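Local atomic coordinates of lovastatin nonaketide synthase, polyketide synthase component (Aspergillus terreus, PDB entry 7CPX), a protein that builds the polyketide dihydromonacolin L, a lovastatin precursor, from nine malonyl-CoA units as a multidomain homodimeric synthase that works with the partner protein LovC. Residues Ala1046-Asn1051 against Met1058-Lys1063; Leu1537-Gly1542 against Ser1789-Gln1794. The protein carries 2 engineered substitutions. One frame throughout, in Å; residues are numbered along the deposited sequence.

Contact 1 of 2, residues Ala1046-Asn1051 against Met1058-Lys1063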
loop_
_atom_site.group_PDB
_atom_site.type_symbol
_atom_site.label_atom_id
_atom_site.label_comp_id
_atom_site.label_asym_id
_atom_site.label_seq_id
_atom_site.Cartn_x
_atom_site.Cartn_y
_atom_site.Cartn_z
ATOM N N ALA A 1046 3.426 6.729 0.371
ATOM C CA ALA A 1046 3.926 7.844 -0.423
ATOM C C ALA A 1046 3.800 7.485 -1.893
ATOM O O ALA A 1046 4.388 6.501 -2.350
ATOM C CB ALA A 1046 5.378 8.162 -0.068
ATOM N N ASP A 1047 3.047 8.288 -2.634
ATOM C CA ASP A 1047 2.755 8.031 -4.036
ATOM C C ASP A 1047 3.212 9.232 -4.845
ATOM O O ASP A 1047 2.683 10.334 -4.675
ATOM C CB ASP A 1047 1.262 7.780 -4.226
ATOM C CG ASP A 1047 0.653 7.052 -3.049
ATOM O OD1 ASP A 1047 0.833 5.821 -2.948
ATOM O OD2 ASP A 1047 0.020 7.720 -2.206
ATOM N N VAL A 1048 4.192 9.021 -5.721
ATOM C CA VAL A 1048 4.771 10.113 -6.498
ATOM C C VAL A 1048 3.767 10.471 -7.589
ATOM O O VAL A 1048 3.724 9.843 -8.647
ATOM C CB VAL A 1048 6.140 9.750 -7.077
ATOM C CG1 VAL A 1048 6.125 8.365 -7.661
ATOM C CG2 VAL A 1048 6.541 10.751 -8.136
ATOM N N SER A 1049 2.951 11.493 -7.326
ATOM C CA SER A 1049 1.978 11.943 -8.309
ATOM C C SER A 1049 2.642 12.552 -9.535
ATOM O O SER A 1049 2.018 12.607 -10.599
ATOM C CB SER A 1049 1.027 12.956 -7.676
ATOM O OG SER A 1049 1.741 14.062 -7.151
ATOM N N ARG A 1050 3.886 13.008 -9.411
ATOM C CA ARG A 1050 4.623 13.564 -10.543
ATOM C C ARG A 1050 6.071 13.117 -10.433
ATOM O O ARG A 1050 6.714 13.356 -9.408
ATOM C CB ARG A 1050 4.532 15.088 -10.574
ATOM C CG ARG A 1050 5.138 15.715 -11.820
ATOM C CD ARG A 1050 5.887 16.996 -11.496
ATOM N NE ARG A 1050 5.015 18.028 -10.951
ATOM C CZ ARG A 1050 5.413 19.251 -10.626
ATOM N NH1 ARG A 1050 6.672 19.630 -10.777
ATOM N NH2 ARG A 1050 4.527 20.114 -10.139
ATOM N N ASN A 1051 6.587 12.482 -11.483
ATOM C CA ASN A 1051 7.997 12.110 -11.556
ATOM C C ASN A 1051 8.591 12.807 -12.775
ATOM O O ASN A 1051 8.668 12.251 -13.872
ATOM C CB ASN A 1051 8.150 10.594 -11.628
ATOM C CG ASN A 1051 9.595 10.159 -11.735
ATOM O OD1 ASN A 1051 10.511 10.927 -11.442
ATOM N ND2 ASN A 1051 9.808 8.919 -12.159
ATOM N N MET A 1058 9.865 16.176 -8.299
ATOM C CA MET A 1058 9.118 14.979 -7.934
ATOM C C MET A 1058 8.085 15.339 -6.879
ATOM O O MET A 1058 8.445 15.733 -5.768
ATOM C CB MET A 1058 10.058 13.889 -7.426
ATOM C CG MET A 1058 9.365 12.589 -7.094
ATOM S SD MET A 1058 10.516 11.255 -6.716
ATOM C CE MET A 1058 11.201 10.921 -8.337
ATOM N N THR A 1059 6.810 15.202 -7.230
ATOM C CA THR A 1059 5.702 15.480 -6.326
ATOM C C THR A 1059 5.122 14.168 -5.817
ATOM O O THR A 1059 4.734 13.303 -6.612
ATOM C CB THR A 1059 4.618 16.305 -7.020
ATOM O OG1 THR A 1059 5.201 17.478 -7.596
ATOM C CG2 THR A 1059 3.547 16.716 -6.022
ATOM N N ILE A 1060 5.054 14.037 -4.493
ATOM C CA ILE A 1060 4.703 12.786 -3.833
ATOM C C ILE A 1060 3.687 13.043 -2.730
ATOM O O ILE A 1060 4.022 13.614 -1.689
ATOM C CB ILE A 1060 5.954 12.102 -3.249
ATOM C CG1 ILE A 1060 7.107 12.128 -4.253
ATOM C CG2 ILE A 1060 5.640 10.675 -2.842
ATOM C CD1 ILE A 1060 8.387 11.544 -3.711
ATOM N N SER A 1061 2.449 12.614 -2.933
ATOM C CA SER A 1061 1.468 12.701 -1.861
ATOM C C SER A 1061 1.751 11.625 -0.822
ATOM O O SER A 1061 1.836 10.439 -1.143
ATOM C CB SER A 1061 0.055 12.540 -2.418
ATOM O OG SER A 1061 -0.227 13.531 -3.390
ATOM N N PHE A 1062 1.894 12.041 0.435
ATOM C CA PHE A 1062 2.267 11.127 1.501
ATOM C C PHE A 1062 1.228 11.182 2.609
ATOM O O PHE A 1062 0.625 12.226 2.869
ATOM C CB PHE A 1062 3.661 11.447 2.062
ATOM C CG PHE A 1062 3.702 12.661 2.946
ATOM C CD1 PHE A 1062 3.545 12.538 4.311
ATOM C CD2 PHE A 1062 3.913 13.920 2.414
ATOM C CE1 PHE A 1062 3.585 13.643 5.133
ATOM C CE2 PHE A 1062 3.957 15.032 3.232
ATOM C CZ PHE A 1062 3.791 14.894 4.593
ATOM N N LYS A 1063 1.022 10.032 3.246
ATOM C CA LYS A 1063 0.046 9.884 4.322
ATOM C C LYS A 1063 0.615 8.912 5.343
ATOM O O LYS A 1063 0.842 7.740 5.026
ATOM C CB LYS A 1063 -1.296 9.381 3.791
ATOM C CG LYS A 1063 -1.885 10.222 2.676
ATOM C CD LYS A 1063 -3.181 9.619 2.163
ATOM C CE LYS A 1063 -3.724 10.392 0.976
ATOM N NZ LYS A 1063 -4.046 11.800 1.331
#
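Met-1058 reaches across to Val-1048 and Asn-1051 in the antiparallel pairing of 1046-1051 with 1058-1063. Its CB sits 3.9 Å from Arg-1050 O; CG, swung anti to the backbone N (chi1 -177°), packs against Val-1048 CG2 at 3.5 Å. A turn about the CG-SD bond then leaves CE beside Asn-1051 OD1, the two side chains running abreast in one direction. On this face Ala-1046 CB also touches Ile-1060 CG2 at 3.8 Å. These strands form a hairpin in the dehydratase domain's predicted N-terminal hotdog fold, and Ala-1046, Met-1058 and Ile-1060 all pack on Ile-1009 of helix 995-1012. At Thr-1059 a classic beta bulge sets two residues, Ser-1049 and Arg-1050, against one. Arg-1050 N donates to Thr-1059 O at 2.9 Å, while Ser-1049 OG adds a weak bond to that oxygen. On the other side of the sheet, with Asp-1047 and Ser-1061, Thr-1059 OG1 lies 3.3 Å above the plane of the Arg-1050 guanidinium, toward its rim, and Arg-1050 NH1 bonds Ser-1057. Asp-1047 N gives Ser-1061 O a nearly straight bond (169°), Asp-1047 OD1 bonds Ser-967 OG, and Lys-1063 NZ bonds Val-1048 O of the second subunit.

Contact 2 of 2, residues Leu1537-Gly1542 against Ser1789-Gln1794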
loop_
_atom_site.group_PDB
_atom_site.type_symbol
_atom_site.label_atom_id
_atom_site.label_comp_id
_atom_site.label_asym_id
_atom_site.label_seq_id
_atom_site.Cartn_x
_atom_site.Cartn_y
_atom_site.Cartn_z
ATOM N N LEU A 1537 -27.785 30.056 62.116
ATOM C CA LEU A 1537 -26.924 29.757 60.978
ATOM C C LEU A 1537 -26.084 30.942 60.525
ATOM O O LEU A 1537 -25.019 30.734 59.933
ATOM C CB LEU A 1537 -27.753 29.257 59.790
ATOM C CG LEU A 1537 -28.230 27.802 59.841
ATOM C CD1 LEU A 1537 -28.811 27.396 58.496
ATOM C CD2 LEU A 1537 -27.112 26.851 60.251
ATOM N N LEU A 1538 -26.524 32.169 60.784
ATOM C CA LEU A 1538 -25.784 33.341 60.343
ATOM C C LEU A 1538 -24.605 33.622 61.263
ATOM O O LEU A 1538 -24.706 33.502 62.487
ATOM C CB LEU A 1538 -26.693 34.568 60.295
ATOM C CG LEU A 1538 -27.633 34.681 59.097
ATOM C CD1 LEU A 1538 -28.526 35.893 59.253
ATOM C CD2 LEU A 1538 -26.853 34.762 57.796
ATOM N N LYS A 1539 -23.481 34.000 60.661
ATOM C CA LYS A 1539 -22.365 34.511 61.435
ATOM C C LYS A 1539 -22.758 35.850 62.057
ATOM O O LYS A 1539 -23.646 36.538 61.548
ATOM C CB LYS A 1539 -21.134 34.691 60.552
ATOM C CG LYS A 1539 -20.566 33.411 59.972
ATOM C CD LYS A 1539 -19.645 33.718 58.803
ATOM C CE LYS A 1539 -18.982 32.468 58.250
ATOM N NZ LYS A 1539 -18.139 32.772 57.059
ATOM N N PRO A 1540 -22.121 36.244 63.159
ATOM C CA PRO A 1540 -22.456 37.542 63.758
ATOM C C PRO A 1540 -22.275 38.660 62.745
ATOM O O PRO A 1540 -21.238 38.763 62.084
ATOM C CB PRO A 1540 -21.474 37.661 64.931
ATOM C CG PRO A 1540 -21.018 36.267 65.203
ATOM C CD PRO A 1540 -21.041 35.559 63.888
ATOM N N GLY A 1541 -23.297 39.503 62.626
ATOM C CA GLY A 1541 -23.320 40.533 61.612
ATOM C C GLY A 1541 -23.778 40.069 60.248
ATOM O O GLY A 1541 -23.807 40.881 59.316
ATOM N N GLY A 1542 -24.133 38.794 60.096
ATOM C CA GLY A 1542 -24.606 38.310 58.816
ATOM C C GLY A 1542 -25.865 39.023 58.366
ATOM O O GLY A 1542 -26.626 39.577 59.161
ATOM N N SER A 1789 -13.342 36.807 62.303
ATOM C CA SER A 1789 -14.165 35.628 62.068
ATOM C C SER A 1789 -15.625 35.959 61.784
ATOM O O SER A 1789 -16.431 35.035 61.632
ATOM C CB SER A 1789 -14.086 34.686 63.274
ATOM O OG SER A 1789 -14.571 35.320 64.446
ATOM N N THR A 1790 -15.986 37.235 61.708
ATOM C CA THR A 1790 -17.366 37.644 61.494
ATOM C C THR A 1790 -17.526 38.259 60.108
ATOM O O THR A 1790 -16.547 38.591 59.433
ATOM C CB THR A 1790 -17.816 38.631 62.581
ATOM O OG1 THR A 1790 -19.174 38.352 62.943
ATOM C CG2 THR A 1790 -17.715 40.074 62.107
ATOM N N THR A 1791 -18.785 38.405 59.689
ATOM C CA THR A 1791 -19.066 38.860 58.329
ATOM C C THR A 1791 -18.528 40.262 58.088
ATOM O O THR A 1791 -17.951 40.540 57.030
ATOM C CB THR A 1791 -20.570 38.832 58.058
ATOM O OG1 THR A 1791 -21.212 39.867 58.812
ATOM C CG2 THR A 1791 -21.160 37.491 58.445
ATOM N N TRP A 1792 -18.716 41.163 59.051
ATOM C CA TRP A 1792 -18.300 42.546 58.874
ATOM C C TRP A 1792 -16.833 42.616 58.474
ATOM O O TRP A 1792 -15.980 41.938 59.052
ATOM C CB TRP A 1792 -18.531 43.338 60.161
ATOM C CG TRP A 1792 -18.094 44.759 60.053
ATOM C CD1 TRP A 1792 -18.865 45.830 59.714
ATOM C CD2 TRP A 1792 -16.775 45.266 60.275
ATOM N NE1 TRP A 1792 -18.108 46.975 59.714
ATOM C CE2 TRP A 1792 -16.821 46.655 60.055
ATOM C CE3 TRP A 1792 -15.559 44.681 60.640
ATOM C CZ2 TRP A 1792 -15.701 47.466 60.188
ATOM C CZ3 TRP A 1792 -14.448 45.489 60.771
ATOM C CH2 TRP A 1792 -14.525 46.867 60.547
ATOM N N THR A 1793 -16.547 43.446 57.476
ATOM C CA THR A 1793 -15.223 43.541 56.887
ATOM C C THR A 1793 -14.541 44.836 57.309
ATOM O O THR A 1793 -15.170 45.760 57.831
ATOM C CB THR A 1793 -15.301 43.464 55.360
ATOM O OG1 THR A 1793 -16.391 42.615 54.980
ATOM C CG2 THR A 1793 -14.016 42.897 54.797
ATOM N N GLN A 1794 -13.232 44.895 57.055
ATOM C CA GLN A 1794 -12.413 45.957 57.629
ATOM C C GLN A 1794 -12.810 47.329 57.096
ATOM O O GLN A 1794 -12.865 48.300 57.859
ATOM C CB GLN A 1794 -10.936 45.687 57.347
ATOM C CG GLN A 1794 -10.006 46.098 58.482
ATOM C CD GLN A 1794 -10.253 45.318 59.763
ATOM O OE1 GLN A 1794 -10.280 45.890 60.851
ATOM N NE2 GLN A 1794 -10.428 44.007 59.638
#
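Lys-1539 to Gly-1542 fold into a type II beta turn, closed by Gly-1542 N bonding Lys-1539 O at 2.7 Å, and its Pro-1540 and Gly-1542 lie opposite Thr-1790 and Thr-1791, CA atoms 5.6 Å apart in each pair. Gly-1541 takes the positive phi (82°) usual at the third position of such a turn. The CB of Thr-1791 is directed at the turn, and its two branches part there. The methyl CG2, anti to the carbonyl carbon, meets Lys-1539 CB at 3.5 Å and Gly-1542 CA at 3.6 Å; OG1, set between the backbone N and the carbonyl carbon (chi1 70°), comes to 2.8 Å from Gly-1541 O. A weak bond from Thr-1791 N to Pro-1540 O is doubtful, since that oxygen is modelled too close to Thr-1790. Beyond CG the lysine runs extended, with CD 4.1 Å from Thr-1791 CG2, and NZ makes long, weak ion pairs with Asp-1513 and Asp-1441. The turn follows helix 1527-1537 and leads into strand 1542-1547 of the methyltransferase sheet; Gly-1541 and Gly-1542 make backbone bonds to Ala-1619, next to strand 1614-1618. Opposite it, 1789-1794 belongs to the loop between helix 1775-1784 and strand 1797-1801, which belongs to a separate sheet; Trp-1792 stacks on His-1782 of that helix and touches Arg-1436 of helix 1420-1436.

Contacts 1 and 2 follow one another along the chain without touching: their centres are 74 Å apart and their nearest atoms about 59 Å. Contact 1 is local, closing a hairpin within the dehydratase domain, its centre about 22 Å from the centre of the chain. Contact 2 joins segments 247 residues apart at their closest ends, bringing the methyltransferase domain against the loop that leads into strand 1797-1801 of another sheet; its centre is about 58 Å from the centre of the chain. They differ also in the homodimer, since the second subunit reaches contact 1, whereas no other protein chain touches contact 2. Both lie away from the annotated catalytic residues and from the NADP pocket seen in the ketoreductase domain.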